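Local coordinates for AT-rich DNA-binding protein (Thermus thermophilus, PDB 2DT5) that probably represses transcription in response to the cellular NADH/NAD(+) balance, binding DNA through a winged-helix domain and the dinucleotide through a Rossmann-fold domain, at residues S9-I17 / A38-L49; V161-F171 / V178-F189. The protein carries 1 engineered substitution. All coordinates share one frame; numbering follows the deposited sequence.

Contact 1 of 2, residues S9-I17 / A38-L49. With SO4 (sulfate ion), chain J.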
loop_
_atom_site.group_PDB
_atom_site.type_symbol
_atom_site.label_atom_id
_atom_site.label_comp_id
_atom_site.label_asym_id
_atom_site.label_seq_id
_atom_site.Cartn_x
_atom_site.Cartn_y
_atom_site.Cartn_z
ATOM N N SER B 9 -2.100 -9.563 -6.498
ATOM C CA SER B 9 -2.608 -8.200 -6.275
ATOM C C SER B 9 -3.791 -7.969 -7.222
ATOM O O SER B 9 -4.793 -7.366 -6.845
ATOM C CB SER B 9 -1.504 -7.161 -6.536
ATOM O OG SER B 9 -0.468 -7.267 -5.564
ATOM N N ARG B 10 -3.683 -8.456 -8.454
ATOM C CA ARG B 10 -4.795 -8.299 -9.389
ATOM C C ARG B 10 -6.052 -9.022 -8.875
ATOM O O ARG B 10 -7.158 -8.479 -8.929
ATOM C CB ARG B 10 -4.418 -8.835 -10.764
ATOM C CG ARG B 10 -3.447 -7.934 -11.517
ATOM C CD ARG B 10 -3.562 -8.165 -13.030
ATOM N NE ARG B 10 -3.191 -9.520 -13.430
ATOM C CZ ARG B 10 -1.943 -9.980 -13.425
ATOM N NH1 ARG B 10 -0.941 -9.190 -13.039
ATOM N NH2 ARG B 10 -1.695 -11.221 -13.825
ATOM N N LEU B 11 -5.881 -10.234 -8.359
ATOM C CA LEU B 11 -7.026 -10.972 -7.841
ATOM C C LEU B 11 -7.678 -10.186 -6.700
ATOM O O LEU B 11 -8.913 -10.096 -6.612
ATOM C CB LEU B 11 -6.604 -12.362 -7.348
ATOM C CG LEU B 11 -6.066 -13.332 -8.411
ATOM C CD1 LEU B 11 -5.837 -14.700 -7.773
ATOM C CD2 LEU B 11 -7.062 -13.455 -9.556
ATOM N N ILE B 12 -6.841 -9.619 -5.833
ATOM C CA ILE B 12 -7.318 -8.820 -4.711
ATOM C C ILE B 12 -8.084 -7.613 -5.263
ATOM O O ILE B 12 -9.134 -7.241 -4.740
ATOM C CB ILE B 12 -6.130 -8.372 -3.813
ATOM C CG1 ILE B 12 -5.496 -9.616 -3.165
ATOM C CG2 ILE B 12 -6.614 -7.378 -2.719
ATOM C CD1 ILE B 12 -4.106 -9.402 -2.535
ATOM N N THR B 13 -7.582 -7.022 -6.338
ATOM C CA THR B 13 -8.283 -5.884 -6.940
ATOM C C THR B 13 -9.671 -6.298 -7.446
ATOM O O THR B 13 -10.667 -5.605 -7.197
ATOM C CB THR B 13 -7.501 -5.318 -8.122
ATOM O OG1 THR B 13 -6.241 -4.813 -7.664
ATOM C CG2 THR B 13 -8.290 -4.209 -8.787
ATOM N N TYR B 14 -9.728 -7.430 -8.152
ATOM C CA TYR B 14 -10.982 -7.933 -8.701
ATOM C C TYR B 14 -11.984 -8.163 -7.581
ATOM O O TYR B 14 -13.190 -7.925 -7.741
ATOM C CB TYR B 14 -10.748 -9.264 -9.433
ATOM C CG TYR B 14 -9.740 -9.214 -10.566
ATOM C CD1 TYR B 14 -9.004 -10.349 -10.908
ATOM C CD2 TYR B 14 -9.550 -8.055 -11.316
ATOM C CE1 TYR B 14 -8.095 -10.342 -11.968
ATOM C CE2 TYR B 14 -8.639 -8.033 -12.391
ATOM C CZ TYR B 14 -7.913 -9.187 -12.704
ATOM O OH TYR B 14 -6.990 -9.196 -13.719
ATOM N N LEU B 15 -11.482 -8.630 -6.443
ATOM C CA LEU B 15 -12.346 -8.901 -5.310
ATOM C C LEU B 15 -12.941 -7.609 -4.744
ATOM O O LEU B 15 -14.133 -7.572 -4.398
ATOM C CB LEU B 15 -11.583 -9.662 -4.232
ATOM C CG LEU B 15 -12.408 -9.994 -2.991
ATOM C CD1 LEU B 15 -13.605 -10.853 -3.390
ATOM C CD2 LEU B 15 -11.541 -10.717 -1.955
ATOM N N ARG B 16 -12.128 -6.554 -4.648
ATOM C CA ARG B 16 -12.622 -5.257 -4.142
ATOM C C ARG B 16 -13.734 -4.791 -5.073
ATOM O O ARG B 16 -14.814 -4.431 -4.625
ATOM C CB ARG B 16 -11.512 -4.178 -4.122
ATOM C CG ARG B 16 -10.347 -4.488 -3.194
ATOM C CD ARG B 16 -10.847 -5.182 -1.938
ATOM N NE ARG B 16 -9.754 -5.620 -1.077
ATOM C CZ ARG B 16 -9.887 -6.507 -0.096
ATOM N NH1 ARG B 16 -11.069 -7.065 0.153
ATOM N NH2 ARG B 16 -8.837 -6.820 0.649
ATOM N N ILE B 17 -13.442 -4.812 -6.370
ATOM C CA ILE B 17 -14.395 -4.418 -7.399
ATOM C C ILE B 17 -15.698 -5.210 -7.273
ATOM O O ILE B 17 -16.786 -4.637 -7.288
ATOM C CB ILE B 17 -13.807 -4.661 -8.776
ATOM C CG1 ILE B 17 -12.625 -3.711 -8.999
ATOM C CG2 ILE B 17 -14.875 -4.492 -9.844
ATOM C CD1 ILE B 17 -11.840 -4.011 -10.248
ATOM N N ALA B 38 -10.675 -2.435 -13.058
ATOM C CA ALA B 38 -9.378 -2.742 -12.456
ATOM C C ALA B 38 -8.240 -2.191 -13.300
ATOM O O ALA B 38 -7.071 -2.389 -12.983
ATOM C CB ALA B 38 -9.222 -4.258 -12.303
ATOM N N GLN B 39 -8.590 -1.516 -14.388
ATOM C CA GLN B 39 -7.610 -0.941 -15.295
ATOM C C GLN B 39 -6.675 -1.983 -15.906
ATOM O O GLN B 39 -5.462 -1.779 -15.999
ATOM C CB GLN B 39 -6.791 0.145 -14.585
ATOM C CG GLN B 39 -7.649 1.189 -13.874
ATOM C CD GLN B 39 -6.878 2.454 -13.510
ATOM O OE1 GLN B 39 -7.226 3.151 -12.553
ATOM N NE2 GLN B 39 -5.836 2.764 -14.281
ATOM N N VAL B 40 -7.248 -3.104 -16.326
ATOM C CA VAL B 40 -6.473 -4.157 -16.968
ATOM C C VAL B 40 -7.311 -4.635 -18.157
ATOM O O VAL B 40 -8.536 -4.613 -18.093
ATOM C CB VAL B 40 -6.197 -5.348 -15.993
ATOM C CG1 VAL B 40 -5.749 -4.827 -14.624
ATOM C CG2 VAL B 40 -7.426 -6.196 -15.844
ATOM N N THR B 41 -6.656 -5.067 -19.231
ATOM C CA THR B 41 -7.363 -5.525 -20.419
ATOM C C THR B 41 -8.282 -6.710 -20.113
ATOM O O THR B 41 -7.986 -7.542 -19.252
ATOM C CB THR B 41 -6.374 -5.938 -21.547
ATOM O OG1 THR B 41 -5.704 -7.151 -21.188
ATOM C CG2 THR B 41 -5.317 -4.852 -21.767
ATOM N N ALA B 42 -9.408 -6.770 -20.817
ATOM C CA ALA B 42 -10.358 -7.861 -20.651
ATOM C C ALA B 42 -9.595 -9.183 -20.778
ATOM O O ALA B 42 -9.889 -10.158 -20.096
ATOM C CB ALA B 42 -11.434 -7.767 -21.728
ATOM N N PHE B 43 -8.607 -9.186 -21.665
ATOM C CA PHE B 43 -7.765 -10.349 -21.911
ATOM C C PHE B 43 -7.030 -10.798 -20.645
ATOM O O PHE B 43 -6.992 -11.993 -20.327
ATOM C CB PHE B 43 -6.738 -10.018 -22.996
ATOM C CG PHE B 43 -5.707 -11.091 -23.204
ATOM C CD1 PHE B 43 -6.068 -12.334 -23.716
ATOM C CD2 PHE B 43 -4.371 -10.859 -22.884
ATOM C CE1 PHE B 43 -5.111 -13.336 -23.910
ATOM C CE2 PHE B 43 -3.409 -11.848 -23.072
ATOM C CZ PHE B 43 -3.783 -13.094 -23.588
ATOM N N GLN B 44 -6.443 -9.839 -19.929
ATOM C CA GLN B 44 -5.707 -10.156 -18.715
ATOM C C GLN B 44 -6.661 -10.744 -17.702
ATOM O O GLN B 44 -6.330 -11.718 -17.039
ATOM C CB GLN B 44 -5.030 -8.913 -18.146
ATOM C CG GLN B 44 -3.991 -9.198 -17.061
ATOM C CD GLN B 44 -2.988 -10.267 -17.467
ATOM O OE1 GLN B 44 -3.185 -11.456 -17.202
ATOM N NE2 GLN B 44 -1.908 -9.852 -18.120
ATOM N N VAL B 45 -7.853 -10.169 -17.592
ATOM C CA VAL B 45 -8.833 -10.692 -16.648
ATOM C C VAL B 45 -9.175 -12.168 -16.950
ATOM O O VAL B 45 -9.178 -13.005 -16.037
ATOM C CB VAL B 45 -10.134 -9.840 -16.641
ATOM C CG1 VAL B 45 -11.159 -10.459 -15.699
ATOM C CG2 VAL B 45 -9.817 -8.409 -16.176
ATOM N N ARG B 46 -9.446 -12.481 -18.218
ATOM C CA ARG B 46 -9.771 -13.850 -18.612
ATOM C C ARG B 46 -8.597 -14.787 -18.364
ATOM O O ARG B 46 -8.779 -15.892 -17.864
ATOM C CB ARG B 46 -10.149 -13.942 -20.094
ATOM C CG ARG B 46 -11.438 -13.269 -20.452
ATOM C CD ARG B 46 -11.924 -13.701 -21.823
ATOM N NE ARG B 46 -12.707 -12.635 -22.430
ATOM C CZ ARG B 46 -12.178 -11.687 -23.185
ATOM N NH1 ARG B 46 -10.874 -11.688 -23.429
ATOM N NH2 ARG B 46 -12.948 -10.728 -23.681
ATOM N N LYS B 47 -7.396 -14.356 -18.735
ATOM C CA LYS B 47 -6.217 -15.183 -18.528
ATOM C C LYS B 47 -6.058 -15.482 -17.025
ATOM O O LYS B 47 -5.822 -16.626 -16.633
ATOM C CB LYS B 47 -4.975 -14.473 -19.080
ATOM C CG LYS B 47 -3.660 -15.176 -18.754
ATOM C CD LYS B 47 -2.465 -14.447 -19.359
ATOM C CE LYS B 47 -1.147 -15.145 -19.018
ATOM N NZ LYS B 47 0.011 -14.599 -19.791
ATOM N N ASP B 48 -6.220 -14.464 -16.186
ATOM C CA ASP B 48 -6.086 -14.650 -14.740
ATOM C C ASP B 48 -7.136 -15.583 -14.146
ATOM O O ASP B 48 -6.805 -16.528 -13.410
ATOM C CB ASP B 48 -6.187 -13.318 -13.992
ATOM C CG ASP B 48 -4.940 -12.467 -14.114
ATOM O OD1 ASP B 48 -3.889 -12.978 -14.566
ATOM O OD2 ASP B 48 -5.023 -11.270 -13.736
ATOM N N LEU B 49 -8.399 -15.315 -14.451
ATOM C CA LEU B 49 -9.478 -16.126 -13.896
ATOM C C LEU B 49 -9.546 -17.543 -14.479
ATOM O O LEU B 49 -10.068 -18.456 -13.840
ATOM C CB LEU B 49 -10.810 -15.388 -14.047
ATOM C CG LEU B 49 -10.797 -14.027 -13.330
ATOM C CD1 LEU B 49 -12.151 -13.362 -13.459
ATOM C CD2 LEU B 49 -10.437 -14.212 -11.852
HETATM S S SO4 J . -16.239 -12.957 -20.850
HETATM O O1 SO4 J . -14.816 -13.298 -20.664
HETATM O O2 SO4 J . -17.027 -14.198 -20.840
HETATM O O3 SO4 J . -16.725 -12.092 -19.751
HETATM O O4 SO4 J . -16.395 -12.249 -22.133
#

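Contact 2 of 2, residues V161-F171 / V178-F189. With NAD (nicotinamide-adenine-dinucleotide), chain L.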
loop_
_atom_site.group_PDB
_atom_site.type_symbol
_atom_site.label_atom_id
_atom_site.label_comp_id
_atom_site.label_asym_id
_atom_site.label_seq_id
_atom_site.Cartn_x
_atom_site.Cartn_y
_atom_site.Cartn_z
ATOM N N VAL B 161 10.325 -16.664 13.642
ATOM C CA VAL B 161 10.590 -17.871 12.868
ATOM C C VAL B 161 10.744 -19.035 13.843
ATOM O O VAL B 161 10.103 -20.075 13.697
ATOM C CB VAL B 161 11.880 -17.731 12.048
ATOM C CG1 VAL B 161 12.226 -19.064 11.387
ATOM C CG2 VAL B 161 11.705 -16.640 10.999
ATOM N N ALA B 162 11.578 -18.842 14.856
ATOM C CA ALA B 162 11.819 -19.884 15.846
ATOM C C ALA B 162 10.538 -20.368 16.510
ATOM O O ALA B 162 10.366 -21.569 16.734
ATOM C CB ALA B 162 12.791 -19.376 16.906
ATOM N N ALA B 163 9.637 -19.440 16.826
ATOM C CA ALA B 163 8.386 -19.808 17.487
ATOM C C ALA B 163 7.403 -20.514 16.554
ATOM O O ALA B 163 6.412 -21.084 17.007
ATOM C CB ALA B 163 7.738 -18.563 18.097
ATOM N N GLY B 164 7.669 -20.468 15.255
ATOM C CA GLY B 164 6.781 -21.128 14.317
ATOM C C GLY B 164 5.878 -20.269 13.437
ATOM O O GLY B 164 4.911 -20.790 12.865
ATOM N N ILE B 165 6.175 -18.978 13.300
ATOM C CA ILE B 165 5.346 -18.106 12.463
ATOM C C ILE B 165 5.365 -18.623 11.018
ATOM O O ILE B 165 6.338 -19.254 10.596
ATOM C CB ILE B 165 5.862 -16.643 12.481
ATOM C CG1 ILE B 165 4.721 -15.665 12.161
ATOM C CG2 ILE B 165 6.979 -16.474 11.463
ATOM C CD1 ILE B 165 3.621 -15.642 13.204
ATOM N N LYS B 166 4.296 -18.360 10.264
ATOM C CA LYS B 166 4.224 -18.806 8.877
ATOM C C LYS B 166 4.398 -17.635 7.924
ATOM O O LYS B 166 4.859 -17.797 6.794
ATOM C CB LYS B 166 2.891 -19.517 8.599
ATOM C CG LYS B 166 2.747 -20.854 9.315
ATOM C CD LYS B 166 1.430 -21.525 8.989
ATOM C CE LYS B 166 1.289 -22.865 9.723
ATOM N NZ LYS B 166 -0.083 -23.457 9.548
ATOM N N GLY B 167 4.023 -16.449 8.387
ATOM C CA GLY B 167 4.163 -15.263 7.568
ATOM C C GLY B 167 4.351 -14.023 8.426
ATOM O O GLY B 167 3.906 -13.966 9.574
ATOM N N ILE B 168 5.027 -13.027 7.871
ATOM C CA ILE B 168 5.246 -11.777 8.590
ATOM C C ILE B 168 4.893 -10.589 7.704
ATOM O O ILE B 168 5.416 -10.444 6.599
ATOM C CB ILE B 168 6.727 -11.589 9.030
ATOM C CG1 ILE B 168 7.183 -12.740 9.935
ATOM C CG2 ILE B 168 6.894 -10.259 9.743
ATOM C CD1 ILE B 168 8.636 -12.656 10.347
ATOM N N LEU B 169 4.010 -9.750 8.206
ATOM C CA LEU B 169 3.655 -8.511 7.551
ATOM C C LEU B 169 4.593 -7.518 8.230
ATOM O O LEU B 169 4.364 -7.084 9.362
ATOM C CB LEU B 169 2.196 -8.122 7.754
ATOM C CG LEU B 169 1.645 -6.963 6.922
ATOM C CD1 LEU B 169 1.679 -7.333 5.445
ATOM C CD2 LEU B 169 0.226 -6.599 7.360
ATOM N N ASN B 170 5.666 -7.166 7.531
ATOM C CA ASN B 170 6.739 -6.326 8.050
ATOM C C ASN B 170 6.553 -4.840 7.827
ATOM O O ASN B 170 6.572 -4.376 6.686
ATOM C CB ASN B 170 8.056 -6.756 7.401
ATOM C CG ASN B 170 9.212 -5.879 7.813
ATOM O OD1 ASN B 170 10.071 -5.524 6.995
ATOM N ND2 ASN B 170 9.246 -5.525 9.090
ATOM N N PHE B 171 6.352 -4.077 8.900
ATOM C CA PHE B 171 6.211 -2.628 8.757
ATOM C C PHE B 171 7.547 -1.906 8.930
ATOM O O PHE B 171 7.697 -0.764 8.492
ATOM C CB PHE B 171 5.212 -2.066 9.769
ATOM C CG PHE B 171 3.793 -2.536 9.556
ATOM C CD1 PHE B 171 3.417 -3.833 9.893
ATOM C CD2 PHE B 171 2.847 -1.682 8.994
ATOM C CE1 PHE B 171 2.114 -4.285 9.678
ATOM C CE2 PHE B 171 1.530 -2.115 8.767
ATOM C CZ PHE B 171 1.164 -3.415 9.109
ATOM N N VAL B 178 14.789 -14.351 6.396
ATOM C CA VAL B 178 13.991 -15.443 6.937
ATOM C C VAL B 178 14.038 -16.623 5.964
ATOM O O VAL B 178 14.238 -16.436 4.768
ATOM C CB VAL B 178 12.495 -15.009 7.133
ATOM C CG1 VAL B 178 12.407 -13.704 7.946
ATOM C CG2 VAL B 178 11.817 -14.835 5.775
ATOM N N PRO B 179 13.879 -17.856 6.470
ATOM C CA PRO B 179 13.907 -19.016 5.574
ATOM C C PRO B 179 12.782 -18.943 4.541
ATOM O O PRO B 179 11.701 -18.414 4.818
ATOM C CB PRO B 179 13.762 -20.202 6.532
ATOM C CG PRO B 179 13.094 -19.609 7.755
ATOM C CD PRO B 179 13.785 -18.281 7.877
ATOM N N LYS B 180 13.036 -19.469 3.350
ATOM C CA LYS B 180 12.046 -19.426 2.290
ATOM C C LYS B 180 10.695 -20.015 2.690
ATOM O O LYS B 180 9.687 -19.772 2.035
ATOM C CB LYS B 180 12.594 -20.117 1.040
ATOM C CG LYS B 180 13.223 -21.480 1.281
ATOM C CD LYS B 180 13.819 -22.050 -0.013
ATOM C CE LYS B 180 14.522 -23.387 0.219
ATOM N NZ LYS B 180 15.723 -23.260 1.104
ATOM N N GLU B 181 10.674 -20.767 3.782
ATOM C CA GLU B 181 9.447 -21.387 4.263
ATOM C C GLU B 181 8.484 -20.367 4.879
ATOM O O GLU B 181 7.296 -20.632 5.006
ATOM C CB GLU B 181 9.767 -22.451 5.320
ATOM C CG GLU B 181 10.598 -23.636 4.829
ATOM C CD GLU B 181 11.946 -23.223 4.268
ATOM O OE1 GLU B 181 12.688 -22.506 4.974
ATOM O OE2 GLU B 181 12.258 -23.621 3.124
ATOM N N VAL B 182 9.008 -19.211 5.266
ATOM C CA VAL B 182 8.208 -18.161 5.895
ATOM C C VAL B 182 7.969 -17.015 4.922
ATOM O O VAL B 182 8.916 -16.375 4.472
ATOM C CB VAL B 182 8.933 -17.611 7.139
ATOM C CG1 VAL B 182 8.183 -16.425 7.716
ATOM C CG2 VAL B 182 9.076 -18.720 8.168
ATOM N N ALA B 183 6.705 -16.760 4.598
ATOM C CA ALA B 183 6.375 -15.675 3.676
ATOM C C ALA B 183 6.568 -14.313 4.344
ATOM O O ALA B 183 6.402 -14.172 5.561
ATOM C CB ALA B 183 4.933 -15.825 3.188
ATOM N N VAL B 184 6.935 -13.316 3.549
ATOM C CA VAL B 184 7.144 -11.972 4.067
ATOM C C VAL B 184 6.628 -10.931 3.078
ATOM O O VAL B 184 6.855 -11.035 1.871
ATOM C CB VAL B 184 8.654 -11.678 4.343
ATOM C CG1 VAL B 184 8.821 -10.280 4.935
ATOM C CG2 VAL B 184 9.223 -12.704 5.310
ATOM N N GLU B 185 5.921 -9.941 3.616
ATOM C CA GLU B 185 5.372 -8.826 2.841
ATOM C C GLU B 185 5.707 -7.580 3.631
ATOM O O GLU B 185 5.409 -7.503 4.826
ATOM C CB GLU B 185 3.851 -8.933 2.712
ATOM C CG GLU B 185 3.389 -10.019 1.757
ATOM C CD GLU B 185 3.551 -9.603 0.294
ATOM O OE1 GLU B 185 3.900 -10.470 -0.542
ATOM O OE2 GLU B 185 3.311 -8.411 -0.012
ATOM N N ASN B 186 6.350 -6.626 2.968
ATOM C CA ASN B 186 6.725 -5.369 3.595
ATOM C C ASN B 186 5.673 -4.313 3.296
ATOM O O ASN B 186 5.179 -4.207 2.169
ATOM C CB ASN B 186 8.078 -4.912 3.068
ATOM C CG ASN B 186 9.146 -5.954 3.282
ATOM O OD1 ASN B 186 9.378 -6.381 4.401
ATOM N ND2 ASN B 186 9.782 -6.385 2.204
ATOM N N VAL B 187 5.319 -3.539 4.310
ATOM C CA VAL B 187 4.316 -2.501 4.127
ATOM C C VAL B 187 5.009 -1.171 3.920
ATOM O O VAL B 187 6.067 -0.914 4.490
ATOM C CB VAL B 187 3.406 -2.355 5.383
ATOM C CG1 VAL B 187 2.359 -1.249 5.142
ATOM C CG2 VAL B 187 2.747 -3.699 5.723
ATOM N N ASP B 188 4.423 -0.330 3.082
ATOM C CA ASP B 188 4.967 1.009 2.879
ATOM C C ASP B 188 3.761 1.922 2.811
ATOM O O ASP B 188 3.140 2.050 1.774
ATOM C CB ASP B 188 5.780 1.087 1.585
ATOM C CG ASP B 188 6.184 2.502 1.245
ATOM O OD1 ASP B 188 6.405 3.306 2.177
ATOM O OD2 ASP B 188 6.286 2.808 0.040
ATOM N N PHE B 189 3.412 2.513 3.949
ATOM C CA PHE B 189 2.260 3.396 4.060
ATOM C C PHE B 189 2.426 4.682 3.280
ATOM O O PHE B 189 1.473 5.424 3.108
ATOM C CB PHE B 189 1.993 3.732 5.537
ATOM C CG PHE B 189 1.160 2.711 6.251
ATOM C CD1 PHE B 189 1.207 2.601 7.627
ATOM C CD2 PHE B 189 0.307 1.870 5.544
ATOM C CE1 PHE B 189 0.416 1.667 8.300
ATOM C CE2 PHE B 189 -0.485 0.939 6.202
ATOM C CZ PHE B 189 -0.431 0.835 7.585
HETATM P PA NAD L . 7.685 2.918 18.847
HETATM O O1A NAD L . 6.549 3.781 19.296
HETATM O O2A NAD L . 9.081 3.257 19.267
HETATM O O5B NAD L . 7.299 1.475 19.295
HETATM C C5B NAD L . 8.151 0.325 19.065
HETATM C C4B NAD L . 7.756 -0.702 20.096
HETATM O O4B NAD L . 8.619 -1.850 19.802
HETATM C C3B NAD L . 8.094 -0.361 21.600
HETATM O O3B NAD L . 6.882 -0.488 22.407
HETATM C C2B NAD L . 9.169 -1.363 22.013
HETATM O O2B NAD L . 9.219 -1.734 23.338
HETATM C C1B NAD L . 8.853 -2.488 21.032
HETATM N N9A NAD L . 9.958 -3.378 20.791
HETATM C C8A NAD L . 11.328 -3.183 20.568
HETATM N N7A NAD L . 11.987 -4.312 20.379
HETATM C C5A NAD L . 11.094 -5.319 20.470
HETATM C C6A NAD L . 11.207 -6.780 20.351
HETATM N N6A NAD L . 12.349 -7.385 20.112
HETATM N N1A NAD L . 10.006 -7.477 20.513
HETATM C C2A NAD L . 8.802 -6.920 20.762
HETATM N N3A NAD L . 8.645 -5.532 20.884
HETATM C C4A NAD L . 9.817 -4.771 20.735
HETATM O O3 NAD L . 7.686 2.847 17.246
HETATM P PN NAD L . 6.520 3.197 16.134
HETATM O O1N NAD L . 6.538 4.645 15.854
HETATM O O2N NAD L . 5.267 2.561 16.641
HETATM O O5D NAD L . 7.129 2.438 14.844
HETATM C C5D NAD L . 7.229 0.983 14.826
HETATM C C4D NAD L . 7.815 0.549 13.535
HETATM O O4D NAD L . 6.907 0.987 12.416
HETATM C C3D NAD L . 9.213 1.211 13.181
HETATM O O3D NAD L . 10.069 0.246 12.532
HETATM C C2D NAD L . 8.813 2.306 12.209
HETATM O O2D NAD L . 9.854 2.803 11.437
HETATM C C1D NAD L . 7.694 1.570 11.389
HETATM N N1N NAD L . 6.954 2.528 10.528
HETATM C C2N NAD L . 6.465 1.982 9.309
HETATM C C3N NAD L . 5.514 2.560 8.590
HETATM C C7N NAD L . 5.084 1.947 7.292
HETATM O O7N NAD L . 4.377 2.637 6.525
HETATM N N7N NAD L . 5.514 0.710 6.982
HETATM C C4N NAD L . 4.857 3.857 9.051
HETATM C C5N NAD L . 4.847 3.881 10.568
HETATM C C6N NAD L . 6.062 3.502 11.185
HETATM O O HOH W 1 8.298 -2.491 5.485
HETATM O O HOH W 2 8.858 0.448 5.746
#

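Contact 1 of 2, residues S9-I17 / A38-L49
Arg10 reaches from helix 9-17 to Asp48 on helix 42-49 and is worth following outward. Its CB already sits 3.9 Å from Asp48 OD2, and CD closes to 3.5 Å from that same oxygen while also brushing Gln44 CG. A bend at chi3 (-63°) then swings the guanidinium across the carboxylate, so the arginine presents its NE side instead of its far end. Arg10 NE donates to Asp48 OD2 at 2.6 Å on the syn lone pair, and Arg10 NH2 donates almost straight to Asp48 OD1 (2.9 Å, N-H...O 175°). The two planes are nearly coplanar, a side-on bidentate salt bridge, with Gln44 CD over one face of the guanidinium. Tyr14 OH gives Asp48 OD2 a second bond (2.9 Å), coming from the anti side and somewhat out of the carboxylate plane. With both of its oxygens engaged, buried Asp48 is probably held as the anion.

The axes of the short helical segments lie at 104°, and most of the contact falls in the predicted helix-turn-helix of the winged-helix domain; helix 31-37 packs against both, meeting Ile17 on one and Val45 on the other. Thr41 caps helix 42-49, its OG1 accepting from Gln44 N.

Below the polar cluster the Tyr14 ring is walled by carbon. Val40 CG2 and Ala38 CB come at its edge, while Val45 CG2 and Leu49 CD2 approach obliquely. Ala38 CB is also pinched by Thr13 CG2 and, unusually tightly, by Ile17 CD1 at 3.3 Å. Leu11 CD2 and Leu49 CD2 touch as the two side chains pass in opposite directions. Arg46 starts off away from helix 9-17, and its NE bonds O1 of a sulfate (2.8 Å), probably from the crystallisation liquor, which Ser31, Tyr55, Gly59 and Gly61 also hold.

Contact 2 of 2, residues V161-F171 / V178-F189
Val187 places CG1 trans to its backbone N (chi1 -180°), which leaves CG2 to drop over the centre of the Phe171 ring, whose own CG lies beside its backbone N (chi1 -66°). The methyl is 3.7 Å from the ring centroid, a CH-pi contact, and it also presses on Leu169 CG. Phe171 then turns an edge to the face of Phe189, an offset edge-to-face pair with planes 62° apart.

Behind these side chains runs a parallel ladder, from Ala183 N to Lys166 O through to Val187 N to Asn170 O (2.8 Å), extending the Rossmann sheet by strand 183-186, its outermost strand in this chain on that side. Arg195 of the second subunit forms a salt bridge with Glu185 there. At the far end, Val161 CG1 meets Pro179 CG tip to tip (3.8 Å), and Val182 CG1 packs on Ile165 CG2.

Past the last rung, the two segments hold the nicotinamide. NAD N7N donates to Phe171 O and to Val187 O, 3.0 Å to each oxygen; a bond from Phe189 N to O7N is less certain. The second NAD lies against Phe189. Two backbone carbonyls accept from the carboxamide NH2 and would favour a donor there; since that group is unchanged by reduction, these bonds alone would hardly distinguish NADH from NAD(+).

Overall arrangement
The two contacts follow one another along the chain, lie on opposite sides of its centre and share no element: contact 1 joins two helices of the DNA-binding domain and the loop leading into the second, contact 2 a helix end and two strands of the Rossmann domain. Their centres are 26 Å apart. Contact 1 is the more enclosed, with none of its touching residues exposed, and its polar centre is a salt bridge joined by a tyrosine hydroxyl. Contact 2, at the sheet's margin, mixes buried and exposed residues and relies on main-chain hydrogen bonds, with aromatic packing beside the dinucleotide. Both also touch the second subunit of the homodimer.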